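Side-chain contacts in hydrogenase 2 maturation peptidase (Thaumarchaeota archaeon SCGC AB-539-E09, PDB 5TTX), which probably cleaves the C-terminal extension from the large subunit of a nickel-iron hydrogenase late in its maturation: residues R28-D31 and L32-M36; E85-G88 and L89-D92. All coordinates share one frame; numbering follows the deposited sequence.

Two helical turns of one hydrogenase maturation protease chain lie on opposite sides of its centre. Contact 1 comes first along the chain, on helix 25-34, the crossover between the parallel strands 10-15 and 42-48. Contact 2 follows strand 79-83, an outermost strand of the same five-stranded mixed sheet within this chain, and forms the first turns of helix 86-98. Their centres are about 31 Å apart, and about 19 Å separates the nearest atoms, so neither touches the other. Contact 1 packs its apolar side against strand 42-48 and helix 141-158, its serine end being exposed, whereas contact 2 lies on a helix that pairs with 107-116 and meets a second subunit.

Contact 1 of 2, residues R28-D31 and L32-M36; sequences RVVD and LLSSM
V29 and L33, one turn apart on helix 25-34, lay their side chains side by side, with V29 CG1 3.9 Å from L33 CD1. The backbone beneath them is bonded from L33 N to V29 O (2.9 Å), and L33 CG also leans on that carbonyl oxygen. One residue further on, V30 O takes two donors from S34: the amide N at 2.7 Å in an almost straight bond (173°), and the hydroxyl OG at 3.2 Å. With chi1 at -69°, S34 OG is folded back beside its own N and reaches V30 O from above the carbonyl plane. S35 repeats the double grip, since its OG (3.1 Å) and N both bond to L32 O from one face of that carbonyl, while the i to i-4 bond from S35 N to D31 O is weak. D31 turns elsewhere, its OD1 in a salt bridge with R18. Within this beta-alpha-beta unit the helix contacts two elements: V29 touches A150, and L32 touches T147, H148 and V151, of helix 141-158, while V30 and L33 rest on A44 of strand 42-48.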
loop_
_atom_site.group_PDB
_atom_site.type_symbol
_atom_site.label_atom_id
_atom_site.label_comp_id
_atom_site.label_asym_id
_atom_site.label_seq_id
_atom_site.Cartn_x
_atom_site.Cartn_y
_atom_site.Cartn_z
ATOM N N ARG A 28 10.337 43.103 -23.897
ATOM C CA ARG A 28 11.060 43.825 -24.936
ATOM C C ARG A 28 12.020 42.903 -25.701
ATOM O O ARG A 28 12.272 43.132 -26.886
ATOM C CB ARG A 28 11.788 45.024 -24.326
ATOM C CG ARG A 28 10.858 46.214 -23.950
ATOM C CD ARG A 28 10.383 47.014 -25.186
ATOM N NE ARG A 28 11.535 47.543 -25.891
ATOM C CZ ARG A 28 12.052 48.750 -25.674
ATOM N NH1 ARG A 28 11.498 49.578 -24.779
ATOM N NH2 ARG A 28 13.129 49.125 -26.347
ATOM N N VAL A 29 12.548 41.855 -25.057
ATOM C CA VAL A 29 13.310 40.853 -25.797
ATOM C C VAL A 29 12.392 40.110 -26.758
ATOM O O VAL A 29 12.752 39.854 -27.913
ATOM C CB VAL A 29 14.022 39.870 -24.847
ATOM C CG1 VAL A 29 14.615 38.689 -25.671
ATOM C CG2 VAL A 29 15.127 40.574 -24.030
ATOM N N VAL A 30 11.188 39.764 -26.307
ATOM C CA VAL A 30 10.232 39.129 -27.211
ATOM C C VAL A 30 9.978 40.009 -28.430
ATOM O O VAL A 30 9.902 39.507 -29.558
ATOM C CB VAL A 30 8.932 38.793 -26.461
ATOM C CG1 VAL A 30 7.840 38.319 -27.435
ATOM C CG2 VAL A 30 9.230 37.723 -25.422
ATOM N N ASP A 31 9.857 41.335 -28.229
ATOM C CA ASP A 31 9.696 42.243 -29.363
ATOM C C ASP A 31 10.842 42.092 -30.354
ATOM O O ASP A 31 10.615 42.035 -31.567
ATOM C CB ASP A 31 9.629 43.702 -28.905
ATOM C CG ASP A 31 8.392 44.018 -28.100
ATOM O OD1 ASP A 31 7.515 43.134 -27.953
ATOM O OD2 ASP A 31 8.302 45.167 -27.617
ATOM N N LEU A 32 12.082 42.033 -29.860
ATOM C CA LEU A 32 13.212 41.844 -30.766
ATOM C C LEU A 32 13.097 40.525 -31.514
ATOM O O LEU A 32 13.252 40.484 -32.741
ATOM C CB LEU A 32 14.529 41.917 -30.000
ATOM C CG LEU A 32 14.906 43.301 -29.477
ATOM C CD1 LEU A 32 16.197 43.201 -28.665
ATOM C CD2 LEU A 32 15.063 44.327 -30.653
ATOM N N LEU A 33 12.805 39.438 -30.795
ATOM C CA LEU A 33 12.710 38.115 -31.421
ATOM C C LEU A 33 11.575 38.058 -32.439
ATOM O O LEU A 33 11.757 37.564 -33.556
ATOM C CB LEU A 33 12.527 37.047 -30.345
ATOM C CG LEU A 33 13.755 36.863 -29.458
ATOM C CD1 LEU A 33 13.426 35.978 -28.275
ATOM C CD2 LEU A 33 14.900 36.259 -30.276
ATOM N N SER A 34 10.398 38.579 -32.078
ATOM C CA SER A 34 9.272 38.619 -33.009
ATOM C C SER A 34 9.582 39.376 -34.287
ATOM O O SER A 34 8.898 39.163 -35.290
ATOM C CB SER A 34 8.045 39.257 -32.357
ATOM O OG SER A 34 7.524 38.406 -31.339
ATOM N N SER A 35 10.561 40.269 -34.292
ATOM C CA SER A 35 10.853 40.964 -35.534
ATOM C C SER A 35 11.970 40.295 -36.329
ATOM O O SER A 35 12.264 40.734 -37.438
ATOM C CB SER A 35 11.186 42.442 -35.274
ATOM O OG SER A 35 12.527 42.626 -34.861
HETATM N N MSE A 36 12.598 39.257 -35.796
HETATM C CA MSE A 36 13.554 38.512 -36.592
HETATM C C MSE A 36 12.796 37.385 -37.241
HETATM O O MSE A 36 11.599 37.230 -37.024
HETATM C CB MSE A 36 14.697 37.992 -35.742
HETATM C CG MSE A 36 15.316 39.070 -34.899
HETATM SE SE MSE A 36 16.562 38.345 -33.604
HETATM C CE MSE A 36 18.193 38.408 -34.698
#

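Contact 2 of 2, residues E85-G88 and L89-D92; sequences EVRG and LDED
R87 lies alongside D90, the two side chains pointing the same way, in an i to i+3 salt bridge on the first turns of helix 86-98. The grip is side-on and converges on one oxygen: NE and NH1 of R87 each stand 3.1 Å from D90 OD2. That oxygen sits at the guanidinium edge, in its plane, but the carboxylate is turned 61° against it. NH1 comes to OD2 on the syn side, 23° out of the carboxylate plane, and NE from well above that plane (57°), both from the same face. Bends at chi2 and chi3 bring the guanidinium forward along the helix, beside D90. Two donors and the opposite charge should favour an ionised carboxylate here, although the nearby V86 O would probably work against it. Beyond the pair, R87 NH2 makes a weak hydrogen bond to L119 O.

E85 occupies the N-cap position, and its carbonyl oxygen begins the helical bonding by accepting from L89 N at 3.1 Å. V86 O then receives D90 N, R87 O receives E91 N and G88 O receives D92 N, so the turn is regular under the salt bridge. V86, L89 and D90 all touch I116, joining this helix to 107-116. L89 also packs on L89 of the second subunit, and D92 on its L84, which places this turn at a subunit interface. The V86 side chain runs obliquely to that of D90, with V86 CG1 4.0 Å from D90 OD1, the oxygen that lies 2.9 Å from V86 O without a hydrogen bond, both being acceptors.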
loop_
_atom_site.group_PDB
_atom_site.type_symbol
_atom_site.label_atom_id
_atom_site.label_comp_id
_atom_site.label_asym_id
_atom_site.label_seq_id
_atom_site.Cartn_x
_atom_site.Cartn_y
_atom_site.Cartn_z
ATOM N N GLU A 85 16.180 22.469 -12.983
ATOM C CA GLU A 85 16.235 21.035 -13.285
ATOM C C GLU A 85 14.937 20.368 -12.820
ATOM O O GLU A 85 14.810 19.924 -11.671
ATOM C CB GLU A 85 17.458 20.413 -12.624
ATOM C CG GLU A 85 18.604 20.104 -13.579
ATOM C CD GLU A 85 19.968 20.280 -12.940
ATOM O OE1 GLU A 85 20.036 20.560 -11.726
ATOM O OE2 GLU A 85 20.976 20.152 -13.663
ATOM N N VAL A 86 13.965 20.263 -13.735
ATOM C CA VAL A 86 12.603 19.922 -13.326
ATOM C C VAL A 86 12.438 18.423 -13.062
ATOM O O VAL A 86 11.689 18.032 -12.163
ATOM C CB VAL A 86 11.581 20.434 -14.356
ATOM C CG1 VAL A 86 10.157 20.116 -13.894
ATOM C CG2 VAL A 86 11.731 21.937 -14.541
ATOM N N ARG A 87 13.106 17.549 -13.823
ATOM C CA ARG A 87 12.993 16.126 -13.498
ATOM C C ARG A 87 13.581 15.848 -12.119
ATOM O O ARG A 87 12.998 15.103 -11.328
ATOM C CB ARG A 87 13.647 15.239 -14.572
ATOM C CG ARG A 87 12.857 15.112 -15.928
ATOM C CD ARG A 87 11.439 14.400 -15.894
ATOM N NE ARG A 87 10.316 15.226 -15.400
ATOM C CZ ARG A 87 9.678 16.201 -16.076
ATOM N NH1 ARG A 87 8.677 16.862 -15.506
ATOM N NH2 ARG A 87 10.030 16.552 -17.301
ATOM N N GLY A 88 14.702 16.490 -11.788
ATOM C CA GLY A 88 15.211 16.408 -10.430
ATOM C C GLY A 88 14.189 16.877 -9.413
ATOM O O GLY A 88 14.024 16.262 -8.353
ATOM N N LEU A 89 13.458 17.944 -9.743
ATOM C CA LEU A 89 12.482 18.492 -8.811
ATOM C C LEU A 89 11.324 17.524 -8.560
ATOM O O LEU A 89 10.865 17.404 -7.417
ATOM C CB LEU A 89 11.975 19.833 -9.325
ATOM C CG LEU A 89 10.805 20.481 -8.587
ATOM C CD1 LEU A 89 11.166 20.795 -7.137
ATOM C CD2 LEU A 89 10.344 21.740 -9.337
ATOM N N ASP A 90 10.844 16.820 -9.599
ATOM C CA ASP A 90 9.874 15.741 -9.389
ATOM C C ASP A 90 10.368 14.766 -8.336
ATOM O O ASP A 90 9.663 14.455 -7.365
ATOM C CB ASP A 90 9.622 14.954 -10.676
ATOM C CG ASP A 90 9.064 15.800 -11.789
ATOM O OD1 ASP A 90 9.044 17.033 -11.634
ATOM O OD2 ASP A 90 8.648 15.228 -12.823
ATOM N N GLU A 91 11.581 14.254 -8.537
ATOM C CA GLU A 91 12.128 13.264 -7.625
ATOM C C GLU A 91 12.124 13.776 -6.199
ATOM O O GLU A 91 11.748 13.041 -5.271
ATOM C CB GLU A 91 13.536 12.879 -8.060
ATOM C CG GLU A 91 13.544 11.874 -9.167
ATOM C CD GLU A 91 12.720 10.638 -8.838
ATOM O OE1 GLU A 91 11.605 10.520 -9.382
ATOM O OE2 GLU A 91 13.169 9.789 -8.031
ATOM N N ASP A 92 12.514 15.041 -6.003
ATOM C CA ASP A 92 12.512 15.593 -4.652
ATOM C C ASP A 92 11.108 15.630 -4.076
ATOM O O ASP A 92 10.930 15.435 -2.868
ATOM C CB ASP A 92 13.139 16.989 -4.643
ATOM C CG ASP A 92 14.582 16.969 -5.081
ATOM O OD1 ASP A 92 15.209 15.905 -4.951
ATOM O OD2 ASP A 92 15.099 17.998 -5.569
#